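Local atomic coordinates of pili retraction protein PilT (Thermus thermophilus, PDB entry 5FL3), a protein that binds ADP and probably hydrolyses ATP to power the retraction of pili. Residues L118-E123 with R287-E292; I136-P141 with G272-R277; T167-I172 with V183-V188; D208-G213 with T230-L235; G213-R218 with S236-L241. All blocks are in the same frame, centred on the assembly; numbering follows the deposited sequence.

In the fold
Leaving the N-terminal part of the chain, residues 118-123 open the longest loop, which contact 1 closes at 287-292. Residues 136-141 open a second loop inside it, closed by contact 2 at 272-277. The other three contacts are nested within both. Contact 3 closes its short loop at 183-188, before contact 4 opens at 208-213. Contacts 4 and 5 share Gly213 and cross, their segments alternating along the chain. All five reach the same mixed sheet: contact 3 lies at one edge, contacts 4 and 2 join neighbouring parallel strands further in, contact 5 lies at the strand ends, and contact 1 sets the loop before helix 122-130 against the opposite edge strand, beside ADP.

Contact 1: L118-E123 with R287-E292; sequences LGLPRE and RVLALE. With ADP (adenosine-5'-diphosphate), chain B.
Leu118 O meets both the adenine amine and the side chain of Leu289. It accepts a hydrogen bond from ADP N6 at 2.7 Å, with an N-H...O angle of 149°, while Leu289 CD2 lies 3.5 Å from the same Leu118 O. The exocyclic amine is also lined by apolar carbons, with Leu118 CD2 3.6 Å from ADP N6 and Leu289 CB close by. Just beyond this carbonyl the chain turns at Gly119, whose positive phi ends the helix in a Schellman motif. No direct hydrogen bond joins the two segments; instead a water donates to both Gly119 O and Leu289 O. The remaining contact is apolar. Leu120 CD2 meets Leu289 CD2 at 3.9 Å on a slant and crosses Leu291 at about a right angle, whereas Leu291 CD2 comes up against Pro121 CD, 3.6 Å away. Both strand leucines carry CG anti to the backbone N (chi1 179° and 174°); with chi2 alike as well, this turns CD2 of each toward the loop. At the ribose, Arg287 brings NH2 to 2.9 Å from ADP O4', which lies at the guanidinium edge near its plane. Strand 287-295 is an outermost strand of the mixed sheet, paired with strand 270-280, and the loop that covers it leads into helix 122-130, with Leu118 and Leu120 also packed on helix 146-160.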
# COMPACT_ATOMS: atom_id res chain seq x y z
N LEU A 118 4.39 -12.02 4.09
CA LEU A 118 4.76 -10.64 3.78
C LEU A 118 6.04 -10.20 4.48
O LEU A 118 6.55 -9.11 4.21
CB LEU A 118 3.62 -9.68 4.15
CG LEU A 118 2.35 -9.93 3.35
CD1 LEU A 118 1.26 -8.91 3.67
CD2 LEU A 118 2.68 -9.97 1.86
N GLY A 119 6.55 -11.03 5.38
CA GLY A 119 7.66 -10.64 6.22
C GLY A 119 7.33 -9.56 7.22
O GLY A 119 8.18 -8.73 7.54
N LEU A 120 6.09 -9.56 7.71
CA LEU A 120 5.61 -8.60 8.72
C LEU A 120 5.53 -9.31 10.07
O LEU A 120 4.86 -10.34 10.19
CB LEU A 120 4.23 -8.05 8.36
CG LEU A 120 3.87 -7.26 7.10
CD1 LEU A 120 2.39 -7.44 6.81
CD2 LEU A 120 4.15 -5.80 7.32
N PRO A 121 6.20 -8.76 11.10
CA PRO A 121 6.27 -9.43 12.41
C PRO A 121 4.89 -9.60 13.07
O PRO A 121 4.23 -8.61 13.42
CB PRO A 121 7.17 -8.52 13.25
CG PRO A 121 7.21 -7.19 12.49
CD PRO A 121 7.03 -7.54 11.04
N ARG A 122 4.49 -10.86 13.24
CA ARG A 122 3.13 -11.20 13.61
C ARG A 122 2.69 -10.54 14.89
O ARG A 122 1.57 -10.02 14.98
CB ARG A 122 2.97 -12.71 13.73
CG ARG A 122 1.59 -13.09 14.28
CD ARG A 122 1.15 -14.50 13.89
NE ARG A 122 0.88 -14.63 12.46
CZ ARG A 122 -0.30 -14.36 11.91
NH1 ARG A 122 -1.31 -13.93 12.66
NH2 ARG A 122 -0.47 -14.51 10.60
N GLU A 123 3.58 -10.55 15.88
CA GLU A 123 3.25 -10.06 17.21
C GLU A 123 2.97 -8.57 17.19
O GLU A 123 1.99 -8.11 17.77
CB GLU A 123 4.39 -10.38 18.18
CG GLU A 123 3.96 -10.42 19.64
CD GLU A 123 5.14 -10.54 20.58
OE1 GLU A 123 6.23 -10.92 20.11
OE2 GLU A 123 4.97 -10.23 21.78
N ARG A 287 11.16 -10.67 -4.14
CA ARG A 287 11.55 -9.55 -3.29
C ARG A 287 11.29 -9.81 -1.82
O ARG A 287 10.58 -10.75 -1.45
CB ARG A 287 10.82 -8.28 -3.72
CG ARG A 287 11.20 -7.80 -5.10
CD ARG A 287 10.65 -6.42 -5.37
NE ARG A 287 9.20 -6.41 -5.45
CZ ARG A 287 8.48 -5.32 -5.71
NH1 ARG A 287 9.09 -4.17 -5.93
NH2 ARG A 287 7.15 -5.39 -5.77
N VAL A 288 11.88 -8.97 -0.98
CA VAL A 288 11.78 -9.12 0.46
C VAL A 288 11.51 -7.74 1.08
O VAL A 288 11.91 -6.70 0.52
CB VAL A 288 13.08 -9.77 1.02
CG1 VAL A 288 14.29 -8.98 0.59
CG2 VAL A 288 13.02 -9.92 2.52
N LEU A 289 10.81 -7.72 2.21
CA LEU A 289 10.42 -6.47 2.83
C LEU A 289 11.46 -5.97 3.84
O LEU A 289 11.85 -6.68 4.77
CB LEU A 289 9.05 -6.61 3.50
CG LEU A 289 8.46 -5.39 4.23
CD1 LEU A 289 8.30 -4.20 3.31
CD2 LEU A 289 7.12 -5.74 4.87
N ALA A 290 11.91 -4.74 3.62
CA ALA A 290 12.68 -4.00 4.59
C ALA A 290 11.69 -3.14 5.34
O ALA A 290 10.95 -2.38 4.72
CB ALA A 290 13.75 -3.16 3.93
N LEU A 291 11.68 -3.24 6.67
CA LEU A 291 10.61 -2.66 7.47
C LEU A 291 11.14 -1.96 8.71
O LEU A 291 11.93 -2.54 9.48
CB LEU A 291 9.61 -3.76 7.84
CG LEU A 291 8.51 -3.35 8.80
CD1 LEU A 291 7.66 -2.24 8.19
CD2 LEU A 291 7.65 -4.55 9.15
N GLU A 292 10.74 -0.70 8.86
CA GLU A 292 11.03 0.09 10.06
C GLU A 292 9.74 0.29 10.86
O GLU A 292 8.72 0.68 10.29
CB GLU A 292 11.65 1.43 9.70
CG GLU A 292 11.86 2.36 10.85
CD GLU A 292 12.64 3.59 10.42
OE1 GLU A 292 13.73 3.40 9.85
OE2 GLU A 292 12.17 4.73 10.63
PB ADP B . 2.06 -0.08 -2.79
O1B ADP B . 2.09 0.48 -4.20
O2B ADP B . 3.12 0.50 -1.88
O3B ADP B . 0.69 -0.11 -2.15
PA ADP B . 1.57 -2.91 -3.29
O1A ADP B . 0.70 -2.53 -4.48
O2A ADP B . 0.97 -3.57 -2.06
O3A ADP B . 2.49 -1.63 -2.91
O5' ADP B . 2.73 -3.90 -3.80
C5' ADP B . 3.30 -3.85 -5.10
C4' ADP B . 3.76 -5.27 -5.44
O4' ADP B . 4.62 -5.77 -4.41
C3' ADP B . 2.60 -6.25 -5.57
O3' ADP B . 2.78 -6.93 -6.82
C2' ADP B . 2.72 -7.19 -4.38
O2' ADP B . 2.46 -8.56 -4.72
C1' ADP B . 4.16 -7.04 -3.92
N9 ADP B . 4.30 -7.10 -2.43
C8 ADP B . 3.50 -6.47 -1.54
N7 ADP B . 3.89 -6.71 -0.26
C5 ADP B . 4.97 -7.51 -0.32
C6 ADP B . 5.88 -8.15 0.67
N6 ADP B . 5.69 -7.94 1.99
N1 ADP B . 6.91 -8.92 0.19
C2 ADP B . 7.10 -9.11 -1.14
N3 ADP B . 6.32 -8.56 -2.09
C4 ADP B . 5.25 -7.77 -1.75
O HOH W 1 10.68 -9.01 5.92

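Contact 2: I136-P141 with G272-R277; sequences ILVTGP and GILSQR
Leu137 and Thr139 alternate backbone bonds with Gly272, Leu274 and Gln276, pairing strand 136-139 in parallel with strand 272-277. Leu137 N binds Gly272 O at 3.1 Å, and Leu274 N returns a bond to Leu137 O at 2.7 Å. Thr139 N then bonds to Leu274 O, and Gln276 N closes the series on Thr139 O. Among side-chain bonds, Ser275 OG donates to Thr139 OG1 at 2.7 Å; Thr139 OG1 is also bonded to Thr240 O, linking this pair to the chain beyond strand 233-238. The apolar contacts are looser: Thr139 CG2 touches Ile273 CG2 at 3.9 Å, and Leu137 lies beside Ile273 on the same face. A valine in place of Thr139 would probably leave both the Ser275 hydroxyl and the Thr240 carbonyl without their mate. Backbone bonds thus fix the register, and a buried hydroxyl relay satisfies polar groups where the strand runs into Gly140 and the ADP-binding P-loop.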
# COMPACT_ATOMS: atom_id res chain seq x y z
N ILE A 136 -2.73 4.18 12.51
CA ILE A 136 -1.68 3.29 12.00
C ILE A 136 -1.29 3.78 10.61
O ILE A 136 -2.12 3.83 9.72
CB ILE A 136 -2.16 1.79 11.95
CG1 ILE A 136 -2.30 1.22 13.36
CG2 ILE A 136 -1.22 0.91 11.12
CD1 ILE A 136 -3.14 -0.06 13.40
N LEU A 137 -0.03 4.16 10.42
CA LEU A 137 0.44 4.63 9.11
C LEU A 137 1.41 3.65 8.47
O LEU A 137 2.44 3.31 9.05
CB LEU A 137 1.12 5.99 9.23
CG LEU A 137 0.16 7.13 9.56
CD1 LEU A 137 0.96 8.43 9.72
CD2 LEU A 137 -0.92 7.24 8.46
N VAL A 138 1.08 3.21 7.26
CA VAL A 138 1.98 2.38 6.47
C VAL A 138 2.57 3.24 5.34
O VAL A 138 1.84 3.68 4.46
CB VAL A 138 1.24 1.17 5.89
CG1 VAL A 138 2.22 0.27 5.12
CG2 VAL A 138 0.56 0.40 6.98
N THR A 139 3.88 3.50 5.36
CA THR A 139 4.45 4.49 4.43
C THR A 139 5.52 3.92 3.49
O THR A 139 6.08 2.85 3.73
CB THR A 139 5.09 5.68 5.18
OG1 THR A 139 6.40 5.32 5.64
CG2 THR A 139 4.24 6.09 6.37
N GLY A 140 5.80 4.67 2.43
CA GLY A 140 6.74 4.22 1.41
C GLY A 140 6.28 4.67 0.03
O GLY A 140 5.12 5.05 -0.16
N PRO A 141 7.19 4.65 -0.96
CA PRO A 141 6.75 5.10 -2.29
C PRO A 141 5.96 4.00 -3.01
O PRO A 141 5.95 2.87 -2.53
CB PRO A 141 8.07 5.41 -3.00
CG PRO A 141 9.05 4.45 -2.37
CD PRO A 141 8.62 4.30 -0.93
N GLY A 272 1.43 3.67 15.63
CA GLY A 272 2.55 3.02 14.98
C GLY A 272 2.75 3.55 13.57
O GLY A 272 1.79 4.01 12.92
N ILE A 273 4.00 3.53 13.11
CA ILE A 273 4.31 3.78 11.71
C ILE A 273 5.11 2.59 11.17
O ILE A 273 6.08 2.15 11.79
CB ILE A 273 5.12 5.07 11.53
CG1 ILE A 273 4.43 6.24 12.24
CG2 ILE A 273 5.34 5.35 10.04
CD1 ILE A 273 5.31 7.46 12.32
N LEU A 274 4.68 2.08 10.03
CA LEU A 274 5.37 1.00 9.35
C LEU A 274 5.90 1.45 8.00
O LEU A 274 5.17 1.45 7.01
CB LEU A 274 4.43 -0.19 9.17
CG LEU A 274 4.00 -0.88 10.47
CD1 LEU A 274 2.67 -1.58 10.33
CD2 LEU A 274 5.07 -1.86 10.85
N SER A 275 7.16 1.85 7.95
CA SER A 275 7.75 2.32 6.70
C SER A 275 8.38 1.16 5.96
O SER A 275 9.09 0.36 6.54
CB SER A 275 8.77 3.41 6.96
OG SER A 275 8.14 4.56 7.50
N GLN A 276 8.09 1.05 4.67
CA GLN A 276 8.41 -0.15 3.94
C GLN A 276 9.22 0.14 2.69
O GLN A 276 9.06 1.17 2.05
CB GLN A 276 7.13 -0.88 3.57
CG GLN A 276 6.39 -1.40 4.78
CD GLN A 276 5.20 -2.23 4.42
OE1 GLN A 276 4.97 -2.57 3.26
NE2 GLN A 276 4.41 -2.57 5.42
N ARG A 277 10.09 -0.81 2.35
CA ARG A 277 10.84 -0.80 1.11
C ARG A 277 10.90 -2.26 0.65
O ARG A 277 11.08 -3.14 1.47
CB ARG A 277 12.23 -0.20 1.32
CG ARG A 277 12.94 0.28 0.08
CD ARG A 277 12.77 1.80 -0.10
NE ARG A 277 12.72 2.57 1.15
CZ ARG A 277 13.78 2.97 1.87
NH1 ARG A 277 15.02 2.65 1.50
NH2 ARG A 277 13.59 3.68 2.97

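Contact 3: T167-I172 with V183-V188; sequences TIEDPI and VVQREV
Thr167-Glu169 and Val183-Glu187 run as parallel strands with axes 4.8 Å apart at 23°, joined by four backbone bonds from Thr167 N to Val184 O through to Val188 N to Glu169 O. On the face carrying Thr167, Glu169 and Gln185, Glu169 OE2 is gripped twice. Gln185 NE2 reaches its syn lone pair at 2.9 Å, the amide nearly coplanar with the carboxylate, while Thr167 OG1 donates at 2.7 Å from the anti side, tilted out of the carboxylate plane. Gln185 itself lies alongside Thr167, pointing the same way. Strand 182-187 is an edge strand of the sheet within this chain, and the acidic run at Glu169 and Asp170 is consistent with the Asp box of secretion ATPases, with Glu169 about 7 Å from Ser147 of the nucleotide site between side chains. After the cis peptide before Pro171 the chain turns toward the Glu187 carboxylate. CG of Glu187 is anti to the backbone N (chi1 -152°), which carries OE2 to Ile172 N at 2.7 Å, the donor standing above the carboxylate plane. Shortening Glu187 to an alanine is likely to leave Ile172 N without its acceptor and to open a gap beside Pro171 and Ile172. On the Ile168 face, Ile168 CG2 meets CG2 of Val188, just past the strand end, at 3.9 Å, and both residues touch Phe195 of helix 195-202.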
# COMPACT_ATOMS: atom_id res chain seq x y z
N THR A 167 -13.46 1.22 4.29
CA THR A 167 -12.25 1.57 3.57
C THR A 167 -12.59 2.52 2.42
O THR A 167 -13.66 2.42 1.83
CB THR A 167 -11.51 0.29 3.03
OG1 THR A 167 -12.09 -0.16 1.81
CG2 THR A 167 -11.57 -0.83 4.05
N ILE A 168 -11.70 3.48 2.15
CA ILE A 168 -11.86 4.42 1.04
C ILE A 168 -10.61 4.36 0.18
O ILE A 168 -9.51 4.69 0.62
CB ILE A 168 -12.13 5.86 1.52
CG1 ILE A 168 -13.53 5.96 2.14
CG2 ILE A 168 -12.11 6.81 0.34
CD1 ILE A 168 -13.59 5.63 3.57
N GLU A 169 -10.78 3.90 -1.06
CA GLU A 169 -9.67 3.36 -1.85
C GLU A 169 -9.67 3.94 -3.23
O GLU A 169 -10.73 4.21 -3.81
CB GLU A 169 -9.74 1.83 -1.94
CG GLU A 169 -9.51 1.14 -0.60
CD GLU A 169 -9.56 -0.36 -0.68
OE1 GLU A 169 -8.56 -0.96 -1.13
OE2 GLU A 169 -10.60 -0.93 -0.26
N ASP A 170 -8.46 4.11 -3.76
CA ASP A 170 -8.27 4.66 -5.09
C ASP A 170 -7.06 4.04 -5.78
O ASP A 170 -5.95 4.59 -5.70
CB ASP A 170 -8.12 6.18 -5.01
CG ASP A 170 -8.06 6.82 -6.37
OD1 ASP A 170 -8.35 6.13 -7.37
OD2 ASP A 170 -7.74 8.02 -6.45
N PRO A 171 -7.26 2.88 -6.44
CA PRO A 171 -8.51 2.10 -6.51
C PRO A 171 -8.56 0.97 -5.44
O PRO A 171 -7.63 0.85 -4.65
CB PRO A 171 -8.43 1.49 -7.91
CG PRO A 171 -6.94 1.18 -8.05
CD PRO A 171 -6.18 2.24 -7.22
N ILE A 172 -9.61 0.15 -5.44
CA ILE A 172 -9.62 -1.02 -4.56
C ILE A 172 -8.63 -2.05 -5.08
O ILE A 172 -8.76 -2.49 -6.22
CB ILE A 172 -11.01 -1.68 -4.45
CG1 ILE A 172 -12.02 -0.72 -3.85
CG2 ILE A 172 -10.93 -2.94 -3.60
CD1 ILE A 172 -13.41 -1.26 -3.83
N VAL A 183 -16.99 -5.34 6.14
CA VAL A 183 -15.97 -4.63 5.42
C VAL A 183 -16.65 -3.88 4.29
O VAL A 183 -17.10 -4.49 3.32
CB VAL A 183 -14.88 -5.57 4.89
CG1 VAL A 183 -13.72 -4.77 4.32
CG2 VAL A 183 -14.37 -6.42 6.01
N VAL A 184 -16.77 -2.57 4.45
CA VAL A 184 -17.44 -1.69 3.51
C VAL A 184 -16.35 -1.01 2.72
O VAL A 184 -15.58 -0.23 3.27
CB VAL A 184 -18.31 -0.65 4.23
CG1 VAL A 184 -18.83 0.39 3.26
CG2 VAL A 184 -19.45 -1.33 4.97
N GLN A 185 -16.29 -1.31 1.42
CA GLN A 185 -15.22 -0.78 0.56
C GLN A 185 -15.77 0.15 -0.52
O GLN A 185 -16.57 -0.23 -1.38
CB GLN A 185 -14.43 -1.92 -0.07
CG GLN A 185 -13.99 -2.97 0.94
CD GLN A 185 -13.05 -3.98 0.33
OE1 GLN A 185 -13.43 -5.12 0.06
NE2 GLN A 185 -11.82 -3.56 0.08
N ARG A 186 -15.28 1.38 -0.46
CA ARG A 186 -15.78 2.49 -1.25
C ARG A 186 -14.70 3.00 -2.20
O ARG A 186 -13.72 3.58 -1.76
CB ARG A 186 -16.28 3.59 -0.31
CG ARG A 186 -17.72 3.42 -0.01
CD ARG A 186 -18.18 3.86 1.34
NE ARG A 186 -18.39 5.29 1.50
CZ ARG A 186 -19.19 6.08 0.78
NH1 ARG A 186 -19.90 5.66 -0.26
NH2 ARG A 186 -19.25 7.36 1.12
N GLU A 187 -14.90 2.79 -3.50
CA GLU A 187 -13.90 3.16 -4.51
C GLU A 187 -14.08 4.61 -4.93
O GLU A 187 -15.19 5.03 -5.29
CB GLU A 187 -14.00 2.22 -5.73
CG GLU A 187 -12.69 2.03 -6.48
CD GLU A 187 -12.59 0.71 -7.24
OE1 GLU A 187 -13.63 0.12 -7.61
OE2 GLU A 187 -11.45 0.24 -7.47
N VAL A 188 -12.99 5.37 -4.88
CA VAL A 188 -13.00 6.78 -5.28
C VAL A 188 -13.25 6.89 -6.78
O VAL A 188 -12.62 6.19 -7.57
CB VAL A 188 -11.68 7.48 -4.93
CG1 VAL A 188 -11.61 8.84 -5.60
CG2 VAL A 188 -11.51 7.60 -3.39
O HOH W 2 -10.66 4.62 -7.65

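Contact 4: D208-G213 with T230-L235; sequences DVIMVG and TGHLVL
Val209 and Leu233 lie side by side and point the same way, with Val209 CG1 4.2 Å from Leu233 CD2. Two residues further along, on the same face, the pairing changes: Met211 and Leu235 cross at about a right angle, so that Met211 CG rests 3.8 Å from Leu235 CB. The methionine starts with CG anti to the backbone N (chi1 -166°) but bends at the next torsion, which turns SD and CE away from Leu235 and toward Thr167 and Glu169 of the neighbouring strand. Val209 CG1 also touches Leu235 CG at 4.3 Å, joining the two pairs into one apolar surface; helix 146-160 covers its Met211 and Leu235 part through Leu150. On the reverse face Val212 CG2 meets Val234 CG1 diagonally at 4.4 Å, and Ile210 CD1 comes within 4.2 Å of His232 CD2. Helix 195-202 packs on Ile210 and Val212 there. Four backbone bonds alternate between the strands, beginning with Leu233 N to Asp208 O at 3.0 Å and ending with Val212 N to Leu235 O. Asp208 OD2 accepts a bond from Asn164 N, at the start of the neighbouring strand. Parallel strands 209-212 and 233-238, linked through helix 218-230, form a beta-alpha-beta unit of the P-loop ATPase core, and the hydrophobic strand 209-212 is consistent with the Walker B strand of this family.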
# COMPACT_ATOMS: atom_id res chain seq x y z
N ASP A 208 -15.99 1.16 13.26
CA ASP A 208 -14.93 0.94 14.25
C ASP A 208 -13.56 1.20 13.63
O ASP A 208 -12.65 1.74 14.29
CB ASP A 208 -14.97 -0.48 14.81
CG ASP A 208 -16.31 -0.84 15.40
OD1 ASP A 208 -16.62 -0.32 16.49
OD2 ASP A 208 -17.04 -1.63 14.77
N VAL A 209 -13.41 0.78 12.37
CA VAL A 209 -12.14 0.88 11.68
C VAL A 209 -12.35 1.62 10.39
O VAL A 209 -13.24 1.25 9.61
CB VAL A 209 -11.51 -0.50 11.39
CG1 VAL A 209 -10.12 -0.34 10.79
CG2 VAL A 209 -11.46 -1.34 12.67
N ILE A 210 -11.56 2.67 10.18
CA ILE A 210 -11.58 3.39 8.91
C ILE A 210 -10.22 3.33 8.22
O ILE A 210 -9.19 3.69 8.78
CB ILE A 210 -11.99 4.87 9.09
CG1 ILE A 210 -13.31 4.98 9.86
CG2 ILE A 210 -12.06 5.59 7.73
CD1 ILE A 210 -13.67 6.42 10.24
N MET A 211 -10.22 2.87 6.98
CA MET A 211 -9.01 2.87 6.19
C MET A 211 -9.13 3.90 5.08
O MET A 211 -10.04 3.85 4.27
CB MET A 211 -8.74 1.48 5.61
CG MET A 211 -7.34 1.32 5.07
SD MET A 211 -7.22 1.63 3.30
CE MET A 211 -7.61 -0.01 2.69
N VAL A 212 -8.22 4.86 5.10
CA VAL A 212 -8.11 5.88 4.07
C VAL A 212 -6.88 5.58 3.25
O VAL A 212 -5.77 5.78 3.74
CB VAL A 212 -7.97 7.28 4.66
CG1 VAL A 212 -8.32 8.33 3.62
CG2 VAL A 212 -8.81 7.43 5.90
N GLY A 213 -7.06 5.11 2.01
CA GLY A 213 -5.97 4.63 1.17
C GLY A 213 -4.74 5.52 1.12
O GLY A 213 -3.61 5.03 1.17
N THR A 230 -10.85 10.76 18.03
CA THR A 230 -12.22 10.54 18.44
C THR A 230 -12.40 9.18 19.10
O THR A 230 -13.19 9.03 20.05
CB THR A 230 -13.14 10.67 17.23
OG1 THR A 230 -13.24 12.06 16.89
CG2 THR A 230 -14.52 10.09 17.49
N GLY A 231 -11.67 8.20 18.62
CA GLY A 231 -11.78 6.88 19.20
C GLY A 231 -11.84 5.78 18.17
O GLY A 231 -11.84 4.62 18.54
N HIS A 232 -11.90 6.13 16.89
CA HIS A 232 -11.86 5.11 15.85
C HIS A 232 -10.43 4.66 15.60
O HIS A 232 -9.49 5.41 15.84
CB HIS A 232 -12.45 5.64 14.54
CG HIS A 232 -13.79 6.27 14.70
ND1 HIS A 232 -14.84 5.65 15.34
CD2 HIS A 232 -14.25 7.49 14.31
CE1 HIS A 232 -15.89 6.45 15.34
NE2 HIS A 232 -15.56 7.57 14.71
N LEU A 233 -10.27 3.42 15.15
CA LEU A 233 -9.02 2.94 14.58
C LEU A 233 -8.91 3.37 13.11
O LEU A 233 -9.76 3.00 12.28
CB LEU A 233 -8.90 1.42 14.68
CG LEU A 233 -7.57 0.88 14.16
CD1 LEU A 233 -6.41 1.35 15.04
CD2 LEU A 233 -7.59 -0.63 14.12
N VAL A 234 -7.87 4.13 12.80
CA VAL A 234 -7.67 4.65 11.45
C VAL A 234 -6.38 4.10 10.83
O VAL A 234 -5.29 4.16 11.42
CB VAL A 234 -7.63 6.22 11.46
CG1 VAL A 234 -7.50 6.76 10.05
CG2 VAL A 234 -8.88 6.78 12.10
N LEU A 235 -6.51 3.55 9.62
CA LEU A 235 -5.35 3.10 8.86
C LEU A 235 -5.14 4.00 7.64
O LEU A 235 -6.09 4.34 6.94
CB LEU A 235 -5.52 1.65 8.40
CG LEU A 235 -6.19 0.64 9.34
CD1 LEU A 235 -6.10 -0.73 8.73
CD2 LEU A 235 -5.56 0.64 10.70

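Contact 5: G213-R218 with S236-L241; sequences GEMRDR and STLHTL
Thr237 OG1 donates to Gly213 O at 2.6 Å, in the carbonyl plane and on a lone pair. The hydroxyl sits between the backbone N and the carbonyl carbon (chi1 74°), which aims it at Gly213, just past strand 209-212. Glu214 passes close by, CB 3.6 Å from Thr237 OG1, before its carboxylate leads away. Met215 packs on Ser236 and Leu238: its CG lies 3.2 Å from Ser236 OG with SD alongside, and its CE reaches Leu238 CD1 at 4.2 Å. One layer out, several of these residues have further partners. Ser236 OG is hydrogen-bonded to Val212 O, the backbone of Gly213 is tied to Ile168, and Leu238 packs on Arg249 and Ile250 of helix 243-251. Thr237 also touches Lys146, whose NZ binds ADP. The Gly213-Glu214 pair after a hydrophobic strand fits the Walker B motif of secretion ATPases, and the Thr237-His239 run their His box, the two meeting here beside the nucleotide site.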
# COMPACT_ATOMS: atom_id res chain seq x y z
N GLY A 213 -7.06 5.11 2.01
CA GLY A 213 -5.97 4.63 1.17
C GLY A 213 -4.74 5.52 1.12
O GLY A 213 -3.61 5.03 1.17
N GLU A 214 -4.95 6.83 1.04
CA GLU A 214 -3.85 7.78 1.13
C GLU A 214 -4.36 9.15 1.51
O GLU A 214 -5.55 9.44 1.36
CB GLU A 214 -3.08 7.84 -0.19
CG GLU A 214 -3.93 7.77 -1.40
CD GLU A 214 -3.15 7.50 -2.67
OE1 GLU A 214 -2.16 8.21 -2.93
OE2 GLU A 214 -3.57 6.57 -3.42
N MET A 215 -3.46 9.97 2.04
CA MET A 215 -3.76 11.33 2.51
C MET A 215 -2.96 12.35 1.70
O MET A 215 -1.73 12.35 1.74
CB MET A 215 -3.45 11.48 3.99
CG MET A 215 -4.09 10.43 4.88
SD MET A 215 -3.51 10.47 6.60
CE MET A 215 -1.74 10.68 6.38
N ARG A 216 -3.64 13.22 0.98
CA ARG A 216 -2.96 14.11 0.04
C ARG A 216 -3.20 15.57 0.43
O ARG A 216 -2.36 16.44 0.21
CB ARG A 216 -3.45 13.81 -1.39
CG ARG A 216 -3.76 12.30 -1.61
CD ARG A 216 -4.43 11.98 -2.95
NE ARG A 216 -3.46 11.90 -4.04
CZ ARG A 216 -3.50 12.66 -5.13
NH1 ARG A 216 -4.48 13.55 -5.28
NH2 ARG A 216 -2.56 12.54 -6.08
N ASP A 217 -4.34 15.81 1.05
CA ASP A 217 -4.73 17.11 1.57
C ASP A 217 -4.25 17.35 2.98
O ASP A 217 -3.98 16.41 3.72
CB ASP A 217 -6.26 17.21 1.57
CG ASP A 217 -6.81 17.31 0.21
OD1 ASP A 217 -6.23 18.06 -0.59
OD2 ASP A 217 -7.83 16.64 -0.08
N ARG A 218 -4.20 18.61 3.38
CA ARG A 218 -4.15 18.93 4.79
C ARG A 218 -5.51 18.55 5.39
O ARG A 218 -5.61 18.09 6.55
CB ARG A 218 -3.85 20.41 4.99
CG ARG A 218 -4.19 20.93 6.34
CD ARG A 218 -4.79 22.32 6.24
NE ARG A 218 -4.90 22.91 7.57
CZ ARG A 218 -5.90 22.67 8.40
NH1 ARG A 218 -6.88 21.86 8.01
NH2 ARG A 218 -5.93 23.24 9.61
N SER A 236 -3.90 4.40 7.39
CA SER A 236 -3.62 5.18 6.19
C SER A 236 -2.17 5.04 5.76
O SER A 236 -1.38 4.35 6.40
CB SER A 236 -3.96 6.65 6.39
OG SER A 236 -4.14 7.28 5.14
N THR A 237 -1.86 5.68 4.65
CA THR A 237 -0.52 5.63 4.07
C THR A 237 -0.02 7.00 3.71
O THR A 237 -0.79 7.91 3.43
CB THR A 237 -0.49 4.79 2.79
OG1 THR A 237 -1.10 5.55 1.73
CG2 THR A 237 -1.25 3.49 2.99
N LEU A 238 1.30 7.13 3.69
CA LEU A 238 1.93 8.33 3.17
C LEU A 238 3.09 7.84 2.29
O LEU A 238 3.45 6.66 2.34
CB LEU A 238 2.37 9.24 4.33
CG LEU A 238 2.59 10.75 4.15
CD1 LEU A 238 1.37 11.47 3.60
CD2 LEU A 238 3.02 11.37 5.47
N HIS A 239 3.67 8.72 1.48
CA HIS A 239 4.72 8.35 0.53
C HIS A 239 6.12 8.34 1.14
O HIS A 239 7.09 7.97 0.47
CB HIS A 239 4.71 9.35 -0.60
CG HIS A 239 4.86 10.77 -0.12
ND1 HIS A 239 3.81 11.49 0.39
CD2 HIS A 239 5.95 11.57 -0.03
CE1 HIS A 239 4.23 12.69 0.75
NE2 HIS A 239 5.53 12.76 0.51
N THR A 240 6.21 8.75 2.40
CA THR A 240 7.48 9.02 3.06
C THR A 240 8.30 7.79 3.45
O THR A 240 7.75 6.74 3.77
CB THR A 240 7.25 9.85 4.31
OG1 THR A 240 6.12 9.30 5.00
CG2 THR A 240 6.95 11.28 3.91
N LEU A 241 9.62 7.95 3.46
CA LEU A 241 10.56 6.83 3.44
C LEU A 241 10.73 6.17 4.80
O LEU A 241 10.95 4.95 4.87
CB LEU A 241 11.94 7.29 2.93
CG LEU A 241 12.09 7.79 1.50
CD1 LEU A 241 11.44 6.80 0.53
CD2 LEU A 241 11.56 9.24 1.31